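Local coordinates for signal recognition particle 54 kDa protein (Aeropyrum pernix, PDB 7EPK) that is an SRP54-family protein of the signal recognition particle, joining a helical bundle, a P-loop GTPase-type domain that holds guanosine-5'-diphosphate, and a helical signal-peptide-binding domain, at residues G16-Y19 / E20-V23; Y118-R122 / R123-V127; A195-L198 / D199-A203; A316-L320 / K321-T325; M380-E383 / E384-R387. All coordinates share one frame; numbering follows the deposited sequence.

Contact 1: G16-Y19 / E20-V23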
loop_
_atom_site.group_PDB
_atom_site.type_symbol
_atom_site.label_atom_id
_atom_site.label_comp_id
_atom_site.label_asym_id
_atom_site.label_seq_id
_atom_site.Cartn_x
_atom_site.Cartn_y
_atom_site.Cartn_z
ATOM N N GLY A 16 -7.309 -29.514 -3.285
ATOM C CA GLY A 16 -8.637 -29.263 -3.884
ATOM C C GLY A 16 -9.794 -29.768 -3.029
ATOM O O GLY A 16 -9.959 -29.265 -1.867
ATOM N N GLY A 17 -10.597 -30.696 -3.578
ATOM C CA GLY A 17 -11.888 -31.112 -2.992
ATOM C C GLY A 17 -13.001 -30.133 -3.348
ATOM O O GLY A 17 -12.759 -29.278 -4.207
ATOM N N VAL A 18 -14.178 -30.241 -2.716
ATOM C CA VAL A 18 -15.355 -29.370 -3.034
ATOM C C VAL A 18 -14.937 -27.913 -2.781
ATOM O O VAL A 18 -14.480 -27.638 -1.662
ATOM C CB VAL A 18 -16.603 -29.712 -2.188
ATOM C CG1 VAL A 18 -17.800 -28.809 -2.528
ATOM C CG2 VAL A 18 -16.982 -31.187 -2.271
ATOM N N TYR A 19 -15.116 -27.025 -3.761
ATOM C CA TYR A 19 -14.798 -25.576 -3.663
ATOM C C TYR A 19 -15.320 -24.963 -2.363
ATOM O O TYR A 19 -14.518 -24.398 -1.602
ATOM C CB TYR A 19 -15.449 -24.746 -4.767
ATOM C CG TYR A 19 -15.223 -23.274 -4.564
ATOM C CD1 TYR A 19 -13.953 -22.726 -4.675
ATOM C CD2 TYR A 19 -16.263 -22.442 -4.188
ATOM C CE1 TYR A 19 -13.734 -21.370 -4.476
ATOM C CE2 TYR A 19 -16.056 -21.089 -3.973
ATOM C CZ TYR A 19 -14.786 -20.544 -4.115
ATOM O OH TYR A 19 -14.575 -19.207 -3.904
ATOM N N GLU A 20 -16.634 -25.014 -2.147
ATOM C CA GLU A 20 -17.267 -24.236 -1.056
ATOM C C GLU A 20 -16.785 -24.816 0.278
ATOM O O GLU A 20 -16.715 -24.063 1.249
ATOM C CB GLU A 20 -18.793 -24.185 -1.158
ATOM C CG GLU A 20 -19.307 -23.484 -2.414
ATOM C CD GLU A 20 -19.291 -24.286 -3.719
ATOM O OE1 GLU A 20 -18.826 -25.467 -3.726
ATOM O OE2 GLU A 20 -19.741 -23.723 -4.738
ATOM N N LYS A 21 -16.439 -26.098 0.339
ATOM C CA LYS A 21 -15.925 -26.708 1.602
ATOM C C LYS A 21 -14.525 -26.168 1.876
ATOM O O LYS A 21 -14.140 -26.153 3.038
ATOM C CB LYS A 21 -15.872 -28.245 1.561
ATOM C CG LYS A 21 -17.226 -28.940 1.652
ATOM C CD LYS A 21 -17.171 -30.450 1.749
ATOM C CE LYS A 21 -18.552 -31.052 1.897
ATOM N NZ LYS A 21 -18.498 -32.436 2.419
ATOM N N ALA A 22 -13.787 -25.797 0.829
ATOM C CA ALA A 22 -12.408 -25.268 0.935
ATOM C C ALA A 22 -12.478 -23.838 1.487
ATOM O O ALA A 22 -11.579 -23.502 2.281
ATOM C CB ALA A 22 -11.685 -25.338 -0.393
ATOM N N VAL A 23 -13.508 -23.058 1.117
ATOM C CA VAL A 23 -13.645 -21.621 1.496
ATOM C C VAL A 23 -14.198 -21.510 2.934
ATOM O O VAL A 23 -13.625 -20.714 3.724
ATOM C CB VAL A 23 -14.423 -20.798 0.445
ATOM C CG1 VAL A 23 -15.783 -21.355 0.158
ATOM C CG2 VAL A 23 -14.573 -19.339 0.830
#
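Y19 lays its ring beside two side chains of the first turn that follows it. The carboxylate carbon CD of E20 sits at the ring edge, in the ring plane, 3.6 Å from Y19 CD2, and the carboxylate stands almost upright to the ring, the planes 84° apart. The bend of the E20 chain at chi2 (79°) folds it back to this edge and also carries OE1 to within 3.7 Å of V18 CG1. One turn on, V23 brings its CG1 methyl to 4.1 Å from Y19 CE2, while the aliphatic part of K21 passes V18, with K21 CG 4.0 Å from V18 CB. Backbone bonds of the first turn underlie these positions. V18 O takes the amide of A22 (A22 N to V18 O, 3.2 Å) and, weakly, that of K21; Y19 O accepts from both A22 N, at 2.9 Å, and V23 N, at 3.2 Å. Further out, the Y19 ring rests on R66, R67 and M70 of helix 66-81 and on F12 of helix 4-13, which also meets A22 and V23. With V18 as N-cap residue, this is the N-terminal turn of helix 19-36, reached through the glycine-containing loop after helix 4-13, within the helical bundle domain of the SRP54 family.

Contact 2: Y118-R122 / R123-V127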
loop_
_atom_site.group_PDB
_atom_site.type_symbol
_atom_site.label_atom_id
_atom_site.label_comp_id
_atom_site.label_asym_id
_atom_site.label_seq_id
_atom_site.Cartn_x
_atom_site.Cartn_y
_atom_site.Cartn_z
ATOM N N TYR A 118 17.755 7.430 12.992
ATOM C CA TYR A 118 18.542 6.792 11.907
ATOM C C TYR A 118 17.757 6.876 10.603
ATOM O O TYR A 118 18.258 7.428 9.609
ATOM C CB TYR A 118 18.818 5.312 12.167
ATOM C CG TYR A 118 19.462 4.616 10.992
ATOM C CD1 TYR A 118 20.610 5.133 10.407
ATOM C CD2 TYR A 118 18.941 3.443 10.468
ATOM C CE1 TYR A 118 21.213 4.515 9.327
ATOM C CE2 TYR A 118 19.541 2.806 9.392
ATOM C CZ TYR A 118 20.677 3.348 8.814
ATOM O OH TYR A 118 21.288 2.760 7.746
ATOM N N TYR A 119 16.549 6.321 10.639
ATOM C CA TYR A 119 15.682 6.117 9.460
ATOM C C TYR A 119 15.616 7.415 8.660
ATOM O O TYR A 119 15.751 7.387 7.414
ATOM C CB TYR A 119 14.299 5.633 9.897
ATOM C CG TYR A 119 13.335 5.520 8.752
ATOM C CD1 TYR A 119 13.389 4.443 7.889
ATOM C CD2 TYR A 119 12.434 6.526 8.493
ATOM C CE1 TYR A 119 12.536 4.349 6.803
ATOM C CE2 TYR A 119 11.577 6.452 7.409
ATOM C CZ TYR A 119 11.627 5.361 6.561
ATOM O OH TYR A 119 10.770 5.291 5.508
ATOM N N TYR A 120 15.411 8.532 9.347
ATOM C CA TYR A 120 15.222 9.845 8.678
ATOM C C TYR A 120 16.581 10.420 8.265
ATOM O O TYR A 120 16.624 11.159 7.238
ATOM C CB TYR A 120 14.428 10.800 9.567
ATOM C CG TYR A 120 12.941 10.554 9.553
ATOM C CD1 TYR A 120 12.172 10.857 8.440
ATOM C CD2 TYR A 120 12.304 10.024 10.659
ATOM C CE1 TYR A 120 10.807 10.642 8.434
ATOM C CE2 TYR A 120 10.939 9.809 10.670
ATOM C CZ TYR A 120 10.187 10.115 9.553
ATOM O OH TYR A 120 8.841 9.904 9.582
ATOM N N VAL A 121 17.642 10.112 9.026
ATOM C CA VAL A 121 19.026 10.569 8.690
ATOM C C VAL A 121 19.371 10.003 7.304
ATOM O O VAL A 121 19.622 10.832 6.388
ATOM C CB VAL A 121 20.065 10.199 9.769
ATOM C CG1 VAL A 121 21.479 10.516 9.307
ATOM C CG2 VAL A 121 19.779 10.900 11.090
ATOM N N ARG A 122 19.286 8.672 7.145
ATOM C CA ARG A 122 19.578 7.929 5.887
ATOM C C ARG A 122 18.764 8.498 4.709
ATOM O O ARG A 122 19.318 8.543 3.596
ATOM C CB ARG A 122 19.320 6.431 6.066
ATOM C CG ARG A 122 19.617 5.596 4.824
ATOM C CD ARG A 122 18.947 4.230 4.856
ATOM N NE ARG A 122 17.503 4.327 5.088
ATOM C CZ ARG A 122 16.718 3.355 5.563
ATOM N NH1 ARG A 122 17.208 2.163 5.872
ATOM N NH2 ARG A 122 15.427 3.593 5.729
ATOM N N ARG A 123 17.521 8.941 4.926
ATOM C CA ARG A 123 16.684 9.590 3.877
ATOM C C ARG A 123 17.092 11.054 3.684
ATOM O O ARG A 123 16.282 11.813 3.079
ATOM C CB ARG A 123 15.201 9.541 4.252
ATOM C CG ARG A 123 14.637 8.139 4.398
ATOM C CD ARG A 123 13.142 8.244 4.602
ATOM N NE ARG A 123 12.455 8.823 3.463
ATOM C CZ ARG A 123 12.112 8.140 2.381
ATOM N NH1 ARG A 123 12.419 6.858 2.281
ATOM N NH2 ARG A 123 11.463 8.734 1.397
ATOM N N GLY A 124 18.252 11.448 4.224
ATOM C CA GLY A 124 18.904 12.748 3.970
ATOM C C GLY A 124 18.282 13.884 4.762
ATOM O O GLY A 124 18.352 15.041 4.311
ATOM N N TYR A 125 17.693 13.581 5.912
ATOM C CA TYR A 125 17.121 14.599 6.827
ATOM C C TYR A 125 18.189 14.895 7.894
ATOM O O TYR A 125 18.868 13.923 8.339
ATOM C CB TYR A 125 15.778 14.097 7.383
ATOM C CG TYR A 125 14.583 14.287 6.476
ATOM C CD1 TYR A 125 14.117 15.560 6.184
ATOM C CD2 TYR A 125 13.881 13.211 5.938
ATOM C CE1 TYR A 125 13.012 15.771 5.377
ATOM C CE2 TYR A 125 12.777 13.404 5.117
ATOM C CZ TYR A 125 12.338 14.691 4.834
ATOM O OH TYR A 125 11.246 14.945 4.042
ATOM N N LYS A 126 18.339 16.174 8.282
ATOM C CA LYS A 126 19.110 16.623 9.487
ATOM C C LYS A 126 18.258 16.391 10.746
ATOM O O LYS A 126 17.308 17.179 10.995
ATOM C CB LYS A 126 19.526 18.096 9.368
ATOM C CG LYS A 126 20.949 18.398 9.821
ATOM C CD LYS A 126 21.982 17.763 8.914
ATOM C CE LYS A 126 23.417 18.044 9.300
ATOM N NZ LYS A 126 24.345 17.302 8.409
ATOM N N VAL A 127 18.582 15.347 11.505
ATOM C CA VAL A 127 17.771 14.858 12.658
ATOM C C VAL A 127 18.467 15.207 13.976
ATOM O O VAL A 127 19.665 14.859 14.111
ATOM C CB VAL A 127 17.560 13.338 12.552
ATOM C CG1 VAL A 127 16.795 12.766 13.740
ATOM C CG2 VAL A 127 16.870 12.983 11.254
#
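A Schellman motif closes the C-terminal end of helix 109-122, with G124 as its C-prime residue, and the chain then turns toward strand 127-131. Its two bonds run from Y125 N to Y120 O, 3.0 Å, and from G124 N to V121 O, 2.6 Å; in the second the donor stands 45° out of the carbonyl plane. G124 has the positive phi (79°) of a C-prime residue, where the chain leaves the helix. Y120 O also lies at the edge of the Y125 ring, in its plane, with Y120 O 3.1 Å from Y125 CB. The two tyrosine side chains cross obliquely, and Y125 CD2 reaches the edge of the Y120 ring at CD1, 3.8 Å away. Over one face of the Y120 ring sits CD2 of Y119, above its centre. R123 runs alongside Y119 in the same direction, its guanidinium turned only 19° from the plane of that ring, and R123 CD meets Y119 CE2 at 3.7 Å. V127 completes the apolar side of the turn: with CG2 anti to its carbonyl carbon, that methyl meets V121 CG2 at 3.6 Å and Y120 CB at 3.7 Å. The polar ends look beyond the turn, R123 NE to a salt bridge with D91 and Y120 OH to a hydrogen bond with V90 O. Y120 and Y125 both pack on I180 of strand 180-184, Y119 meets F268 of strand 265-270 edge-to-face, and V127 pairs through its backbone with M153 of strand 153-156, so the helix end is seated against the mixed, mostly parallel sheet of the GTPase domain.

Contact 3: A195-L198 / D199-A203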
loop_
_atom_site.group_PDB
_atom_site.type_symbol
_atom_site.label_atom_id
_atom_site.label_comp_id
_atom_site.label_asym_id
_atom_site.label_seq_id
_atom_site.Cartn_x
_atom_site.Cartn_y
_atom_site.Cartn_z
ATOM N N ALA A 195 -0.951 9.335 36.267
ATOM C CA ALA A 195 -1.777 10.538 36.021
ATOM C C ALA A 195 -0.908 11.774 36.173
ATOM O O ALA A 195 -1.379 12.866 35.805
ATOM C CB ALA A 195 -2.955 10.597 36.958
ATOM N N ARG A 196 0.294 11.622 36.730
ATOM C CA ARG A 196 1.285 12.729 36.745
ATOM C C ARG A 196 2.040 12.668 35.409
ATOM O O ARG A 196 2.247 13.731 34.787
ATOM C CB ARG A 196 2.177 12.666 37.990
ATOM C CG ARG A 196 2.010 13.856 38.928
ATOM C CD ARG A 196 0.762 13.759 39.796
ATOM N NE ARG A 196 0.721 14.359 41.141
ATOM C CZ ARG A 196 1.729 14.513 42.018
ATOM N NH1 ARG A 196 2.975 14.141 41.756
ATOM N NH2 ARG A 196 1.470 15.052 43.198
ATOM N N LEU A 197 2.362 11.453 34.959
ATOM C CA LEU A 197 2.925 11.152 33.608
ATOM C C LEU A 197 2.068 11.808 32.510
ATOM O O LEU A 197 2.643 12.482 31.642
ATOM C CB LEU A 197 2.995 9.630 33.424
ATOM C CG LEU A 197 3.788 9.144 32.218
ATOM C CD1 LEU A 197 5.258 9.491 32.358
ATOM C CD2 LEU A 197 3.629 7.650 32.022
ATOM N N LEU A 198 0.745 11.627 32.550
ATOM C CA LEU A 198 -0.193 12.225 31.563
ATOM C C LEU A 198 -0.066 13.744 31.622
ATOM O O LEU A 198 0.069 14.369 30.552
ATOM C CB LEU A 198 -1.634 11.773 31.833
ATOM C CG LEU A 198 -2.140 10.597 30.988
ATOM C CD1 LEU A 198 -1.033 9.592 30.681
ATOM C CD2 LEU A 198 -3.306 9.900 31.678
ATOM N N ASP A 199 -0.074 14.314 32.823
ATOM C CA ASP A 199 0.006 15.789 32.997
ATOM C C ASP A 199 1.388 16.260 32.514
ATOM O O ASP A 199 1.512 17.429 32.067
ATOM C CB ASP A 199 -0.356 16.188 34.434
ATOM C CG ASP A 199 -1.847 16.098 34.745
ATOM O OD1 ASP A 199 -2.531 15.235 34.145
ATOM O OD2 ASP A 199 -2.321 16.901 35.578
ATOM N N GLU A 200 2.398 15.387 32.561
ATOM C CA GLU A 200 3.771 15.741 32.119
ATOM C C GLU A 200 3.813 15.857 30.581
ATOM O O GLU A 200 4.383 16.877 30.066
ATOM C CB GLU A 200 4.772 14.728 32.669
ATOM C CG GLU A 200 6.211 15.178 32.488
ATOM C CD GLU A 200 7.212 14.433 33.345
ATOM O OE1 GLU A 200 7.733 13.405 32.872
ATOM O OE2 GLU A 200 7.474 14.903 34.475
ATOM N N MET A 201 3.229 14.864 29.886
ATOM C CA MET A 201 3.104 14.786 28.402
ATOM C C MET A 201 2.338 16.021 27.899
ATOM O O MET A 201 2.853 16.740 27.008
ATOM C CB MET A 201 2.377 13.502 27.974
ATOM C CG MET A 201 3.082 12.180 28.334
ATOM S SD MET A 201 4.848 12.068 27.868
ATOM C CE MET A 201 5.617 12.703 29.358
ATOM N N LYS A 202 1.166 16.280 28.479
ATOM C CA LYS A 202 0.299 17.441 28.152
ATOM C C LYS A 202 1.073 18.755 28.308
ATOM O O LYS A 202 0.755 19.709 27.599
ATOM C CB LYS A 202 -0.926 17.414 29.068
ATOM C CG LYS A 202 -1.854 18.622 28.976
ATOM C CD LYS A 202 -3.180 18.424 29.709
ATOM C CE LYS A 202 -3.957 17.199 29.251
ATOM N NZ LYS A 202 -5.295 17.107 29.885
ATOM N N ALA A 203 1.992 18.835 29.265
ATOM C CA ALA A 203 2.724 20.079 29.602
ATOM C C ALA A 203 3.861 20.228 28.586
ATOM O O ALA A 203 3.956 21.289 27.947
ATOM C CB ALA A 203 3.215 20.040 31.041
#
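L197 and M201, one helical turn apart, meet loosely through their ends, L197 CD1 lying 4.4 Å from M201 CE. The methionine chain is bent at chi2 (-50°) and again at chi3, which curls it back over the preceding turn: its CG comes to 3.4 Å from L197 O and its terminal methyl stays near the same carbonyl oxygen. E200 takes another course. Its CB passes L197 O at 3.3 Å, but with CG anti to the backbone N (chi1 -169°) the chain extends away from the preceding turn, and its OE2 is hydrogen-bonded to H135 NE2. D199 turns its carboxylate back along the helix: D199 OD1 comes to 3.1 Å from A195 O, but both are acceptors and the pair is not hydrogen-bonded. L198 points to another side of the helix, onto F232 and S235 of helix 225-235. Beneath the side chains run the i to i+4 backbone bonds of the helix: M201 N meets L197 O at 3.0 Å, K202 N meets L198 O at 3.0 Å in a nearly straight bond (176°), and E200 N meets R196 O at 2.8 Å. M201 also touches T185 and T236, while E200 and R196 lie on H189. The arrangement is that of one helix, 194-208, flanking the sheet of a P-loop GTPase-type domain, with the L197 side chain about 10 Å from both the magnesium ion and guanosine-5'-diphosphate.

Contact 4: A316-L320 / K321-T325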
loop_
_atom_site.group_PDB
_atom_site.type_symbol
_atom_site.label_atom_id
_atom_site.label_comp_id
_atom_site.label_asym_id
_atom_site.label_seq_id
_atom_site.Cartn_x
_atom_site.Cartn_y
_atom_site.Cartn_z
ATOM N N ALA A 316 -10.890 -8.785 -30.710
ATOM C CA ALA A 316 -10.866 -9.798 -31.792
ATOM C C ALA A 316 -12.300 -10.228 -32.103
ATOM O O ALA A 316 -12.692 -10.162 -33.278
ATOM C CB ALA A 316 -10.029 -10.986 -31.399
ATOM N N GLU A 317 -13.058 -10.642 -31.086
ATOM C CA GLU A 317 -14.471 -11.068 -31.255
ATOM C C GLU A 317 -15.243 -9.959 -31.995
ATOM O O GLU A 317 -15.949 -10.289 -32.957
ATOM C CB GLU A 317 -15.069 -11.446 -29.894
ATOM C CG GLU A 317 -16.503 -11.965 -29.947
ATOM C CD GLU A 317 -16.765 -13.163 -30.853
ATOM O OE1 GLU A 317 -15.817 -13.927 -31.120
ATOM O OE2 GLU A 317 -17.921 -13.327 -31.294
ATOM N N ASP A 318 -15.078 -8.691 -31.589
ATOM C CA ASP A 318 -15.812 -7.515 -32.147
ATOM C C ASP A 318 -15.415 -7.289 -33.610
ATOM O O ASP A 318 -16.207 -6.693 -34.345
ATOM C CB ASP A 318 -15.603 -6.226 -31.329
ATOM C CG ASP A 318 -16.873 -5.653 -30.705
ATOM O OD1 ASP A 318 -17.972 -5.944 -31.235
ATOM O OD2 ASP A 318 -16.762 -4.903 -29.696
ATOM N N VAL A 319 -14.227 -7.724 -34.019
ATOM C CA VAL A 319 -13.801 -7.699 -35.448
ATOM C C VAL A 319 -14.523 -8.843 -36.165
ATOM O O VAL A 319 -15.237 -8.555 -37.136
ATOM C CB VAL A 319 -12.271 -7.807 -35.582
ATOM C CG1 VAL A 319 -11.833 -8.269 -36.960
ATOM C CG2 VAL A 319 -11.596 -6.495 -35.221
ATOM N N LEU A 320 -14.374 -10.076 -35.666
ATOM C CA LEU A 320 -14.883 -11.330 -36.295
ATOM C C LEU A 320 -16.404 -11.266 -36.461
ATOM O O LEU A 320 -16.904 -11.922 -37.388
ATOM C CB LEU A 320 -14.485 -12.547 -35.452
ATOM C CG LEU A 320 -12.983 -12.837 -35.320
ATOM C CD1 LEU A 320 -12.744 -14.245 -34.789
ATOM C CD2 LEU A 320 -12.245 -12.654 -36.637
ATOM N N LYS A 321 -17.115 -10.525 -35.604
ATOM C CA LYS A 321 -18.566 -10.244 -35.780
ATOM C C LYS A 321 -18.722 -8.976 -36.635
ATOM O O LYS A 321 -19.863 -8.463 -36.707
ATOM C CB LYS A 321 -19.290 -10.189 -34.425
ATOM C CG LYS A 321 -19.302 -8.856 -33.675
ATOM C CD LYS A 321 -20.325 -8.765 -32.529
ATOM C CE LYS A 321 -21.777 -8.921 -32.950
ATOM N NZ LYS A 321 -22.238 -7.841 -33.859
ATOM N N GLY A 322 -17.620 -8.485 -37.232
ATOM C CA GLY A 322 -17.576 -7.448 -38.286
ATOM C C GLY A 322 -17.842 -6.037 -37.781
ATOM O O GLY A 322 -18.105 -5.171 -38.637
ATOM N N ARG A 323 -17.741 -5.794 -36.466
ATOM C CA ARG A 323 -18.188 -4.539 -35.791
ATOM C C ARG A 323 -17.011 -3.564 -35.656
ATOM O O ARG A 323 -17.151 -2.603 -34.890
ATOM C CB ARG A 323 -18.793 -4.833 -34.409
ATOM C CG ARG A 323 -20.262 -5.238 -34.421
ATOM C CD ARG A 323 -21.233 -4.085 -34.652
ATOM N NE ARG A 323 -22.502 -4.280 -33.942
ATOM C CZ ARG A 323 -22.934 -3.571 -32.889
ATOM N NH1 ARG A 323 -22.218 -2.574 -32.390
ATOM N NH2 ARG A 323 -24.101 -3.860 -32.336
ATOM N N ILE A 324 -15.918 -3.775 -36.394
ATOM C CA ILE A 324 -14.648 -2.997 -36.264
ATOM C C ILE A 324 -14.928 -1.492 -36.418
ATOM O O ILE A 324 -15.715 -1.129 -37.326
ATOM C CB ILE A 324 -13.579 -3.488 -37.267
ATOM C CG1 ILE A 324 -12.217 -2.846 -36.989
ATOM C CG2 ILE A 324 -14.017 -3.265 -38.710
ATOM C CD1 ILE A 324 -11.036 -3.589 -37.586
ATOM N N THR A 325 -14.300 -0.681 -35.546
ATOM C CA THR A 325 -14.329 0.809 -35.497
ATOM C C THR A 325 -13.017 1.347 -34.912
ATOM O O THR A 325 -12.163 0.528 -34.511
ATOM C CB THR A 325 -15.446 1.363 -34.603
ATOM O OG1 THR A 325 -15.095 0.990 -33.264
ATOM C CG2 THR A 325 -16.833 0.903 -35.020
#
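V319 carries CG2 anti to its carbonyl carbon, and I324 carries CG1 anti to its backbone N (chi1 -171°), a pairing that sets the two side chains side by side, pointing the same way. They touch where I324 CD1 reaches V319 CG2, 3.8 Å away. On the polar side K321 has its CG between the backbone N and the carbonyl carbon (chi1 86°), which lays the lysine chain alongside D318 in a common direction; the touching atoms are D318 OD1 and the aliphatic K321 CD, at 3.9 Å. R323 crosses D318 instead, bringing its CB to 3.5 Å from D318 OD1. The charged ends of both basic residues stay more than 5 Å from that carboxylate oxygen, so any attraction is at most a diffuse one; D318 OD2 has a weak, long ion pair with R314. The backbone turn beneath fits a Schellman motif with G322, of positive phi, as C-prime residue. R323 N reaches D318 O at 2.8 Å, whereas the partner link from G322 N to V319 O is modelled too short to be certain. In the same last turn of the helix, K321 N bonds to E317 O at 2.9 Å. The turn ends the long helix 293-320 and leads to helix 326-337, whose start is capped by T325 OG1 on T328 N. V319 and I324 together pack on L420 of helix 409-423, and they also meet Q332 and I329 of helix 326-337 respectively.

Contact 5: M380-E383 / E384-R387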
loop_
_atom_site.group_PDB
_atom_site.type_symbol
_atom_site.label_atom_id
_atom_site.label_comp_id
_atom_site.label_asym_id
_atom_site.label_seq_id
_atom_site.Cartn_x
_atom_site.Cartn_y
_atom_site.Cartn_z
ATOM N N MET A 380 -8.128 12.406 -33.597
ATOM C CA MET A 380 -9.359 12.409 -34.426
ATOM C C MET A 380 -10.517 13.035 -33.633
ATOM O O MET A 380 -10.625 12.735 -32.452
ATOM C CB MET A 380 -9.749 10.978 -34.784
ATOM C CG MET A 380 -8.685 10.214 -35.518
ATOM S SD MET A 380 -9.383 8.675 -36.114
ATOM C CE MET A 380 -8.113 8.066 -37.217
ATOM N N THR A 381 -11.390 13.819 -34.280
ATOM C CA THR A 381 -12.642 14.366 -33.676
ATOM C C THR A 381 -13.577 13.205 -33.324
ATOM O O THR A 381 -13.437 12.098 -33.878
ATOM C CB THR A 381 -13.392 15.358 -34.588
ATOM O OG1 THR A 381 -14.142 14.679 -35.590
ATOM C CG2 THR A 381 -12.501 16.330 -35.323
ATOM N N TYR A 382 -14.548 13.457 -32.460
ATOM C CA TYR A 382 -15.586 12.456 -32.112
ATOM C C TYR A 382 -16.336 12.036 -33.378
ATOM O O TYR A 382 -16.735 10.873 -33.456
ATOM C CB TYR A 382 -16.521 13.005 -31.034
ATOM C CG TYR A 382 -15.838 13.191 -29.706
ATOM C CD1 TYR A 382 -15.433 12.100 -28.955
ATOM C CD2 TYR A 382 -15.532 14.451 -29.239
ATOM C CE1 TYR A 382 -14.784 12.266 -27.739
ATOM C CE2 TYR A 382 -14.878 14.634 -28.036
ATOM C CZ TYR A 382 -14.510 13.542 -27.271
ATOM O OH TYR A 382 -13.866 13.739 -26.080
ATOM N N GLU A 383 -16.546 12.970 -34.304
ATOM C CA GLU A 383 -17.223 12.717 -35.602
ATOM C C GLU A 383 -16.331 11.820 -36.460
ATOM O O GLU A 383 -16.814 10.809 -36.989
ATOM C CB GLU A 383 -17.495 14.026 -36.336
ATOM C CG GLU A 383 -18.233 13.850 -37.646
ATOM C CD GLU A 383 -18.348 15.146 -38.424
ATOM O OE1 GLU A 383 -17.331 15.512 -39.013
ATOM O OE2 GLU A 383 -19.431 15.802 -38.415
ATOM N N GLU A 384 -15.051 12.155 -36.556
ATOM C CA GLU A 384 -14.037 11.273 -37.187
ATOM C C GLU A 384 -14.035 9.898 -36.521
ATOM O O GLU A 384 -14.107 8.932 -37.258
ATOM C CB GLU A 384 -12.664 11.922 -37.134
ATOM C CG GLU A 384 -12.637 13.191 -37.947
ATOM C CD GLU A 384 -11.256 13.746 -38.119
ATOM O OE1 GLU A 384 -11.161 14.786 -38.773
ATOM O OE2 GLU A 384 -10.302 13.134 -37.580
ATOM N N LEU A 385 -14.012 9.805 -35.188
ATOM C CA LEU A 385 -13.994 8.479 -34.500
ATOM C C LEU A 385 -15.142 7.631 -35.056
ATOM O O LEU A 385 -14.960 6.438 -35.268
ATOM C CB LEU A 385 -14.126 8.647 -32.980
ATOM C CG LEU A 385 -12.843 8.677 -32.124
ATOM C CD1 LEU A 385 -11.582 8.236 -32.863
ATOM C CD2 LEU A 385 -12.638 10.052 -31.506
ATOM N N ASP A 386 -16.274 8.270 -35.327
ATOM C CA ASP A 386 -17.541 7.591 -35.696
ATOM C C ASP A 386 -17.490 7.190 -37.162
ATOM O O ASP A 386 -17.909 6.083 -37.476
ATOM C CB ASP A 386 -18.755 8.491 -35.473
ATOM C CG ASP A 386 -20.051 7.735 -35.669
ATOM O OD1 ASP A 386 -20.073 6.529 -35.349
ATOM O OD2 ASP A 386 -21.013 8.353 -36.141
ATOM N N ARG A 387 -17.022 8.112 -37.998
ATOM C CA ARG A 387 -17.019 8.007 -39.470
ATOM C C ARG A 387 -15.603 8.296 -39.961
ATOM O O ARG A 387 -15.297 9.396 -40.414
ATOM C CB ARG A 387 -18.060 8.990 -40.021
ATOM C CG ARG A 387 -19.508 8.542 -39.847
ATOM C CD ARG A 387 -20.499 9.644 -40.164
ATOM N NE ARG A 387 -20.326 10.151 -41.522
ATOM C CZ ARG A 387 -20.421 11.433 -41.889
ATOM N NH1 ARG A 387 -20.703 12.386 -41.010
ATOM N NH2 ARG A 387 -20.241 11.766 -43.154
#
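T381 O receives L385 N at 2.7 Å in the opening turn of the short helix 382-386. T381 is the N-cap residue: its OG1, placed between the backbone N and the carbonyl carbon (chi1 79°), accepts from E384 N at 2.9 Å in an almost straight bond of 177°. E384 crosses the threonine at about a right angle, its CG 3.2 Å from T381 OG1, and its extended chain takes OE2 back to 3.4 Å from M380 CA. The other carboxylate oxygen, OE1, is gripped by two salt bridges, to R395 and R398 of helix 393-402, which probably favour the charged form of E384. L385 spreads its two methyls, CD1 on M380 and CD2 near the Y382 ring, which it approaches obliquely. At the end of the turn R387 N bonds to E383 O, while the E383 and R387 charges remain beyond salt-bridge range. M380 and L385 both reach M326 of helix 326-337, and M380 and E384 share I399 of helix 393-402, tying the short helix into the all-helical signal-peptide-binding domain. On the apolar side, L385 CD1 stands 3.8 Å from M380 CB.

From the N terminus, contact 1 starts helix 19-36 in the helical bundle. Contact 2 then closes the turn from helix 109-122 to strand 127-131, and contact 3 lies wholly within helix 194-208; both belong to the GTPase domain, their centres about 29 Å apart. Contact 4 turns the chain from helix 293-320 to helix 326-337, and contact 5 forms the short helix 382-386. All five are local and follow in series, so none nests or crosses. Contacts 4 and 5 come nearest, about 5 Å between closest atoms without touching, and both lean on helix 326-337. Contacts 3 and 4 are farthest apart, about 72 Å between centres.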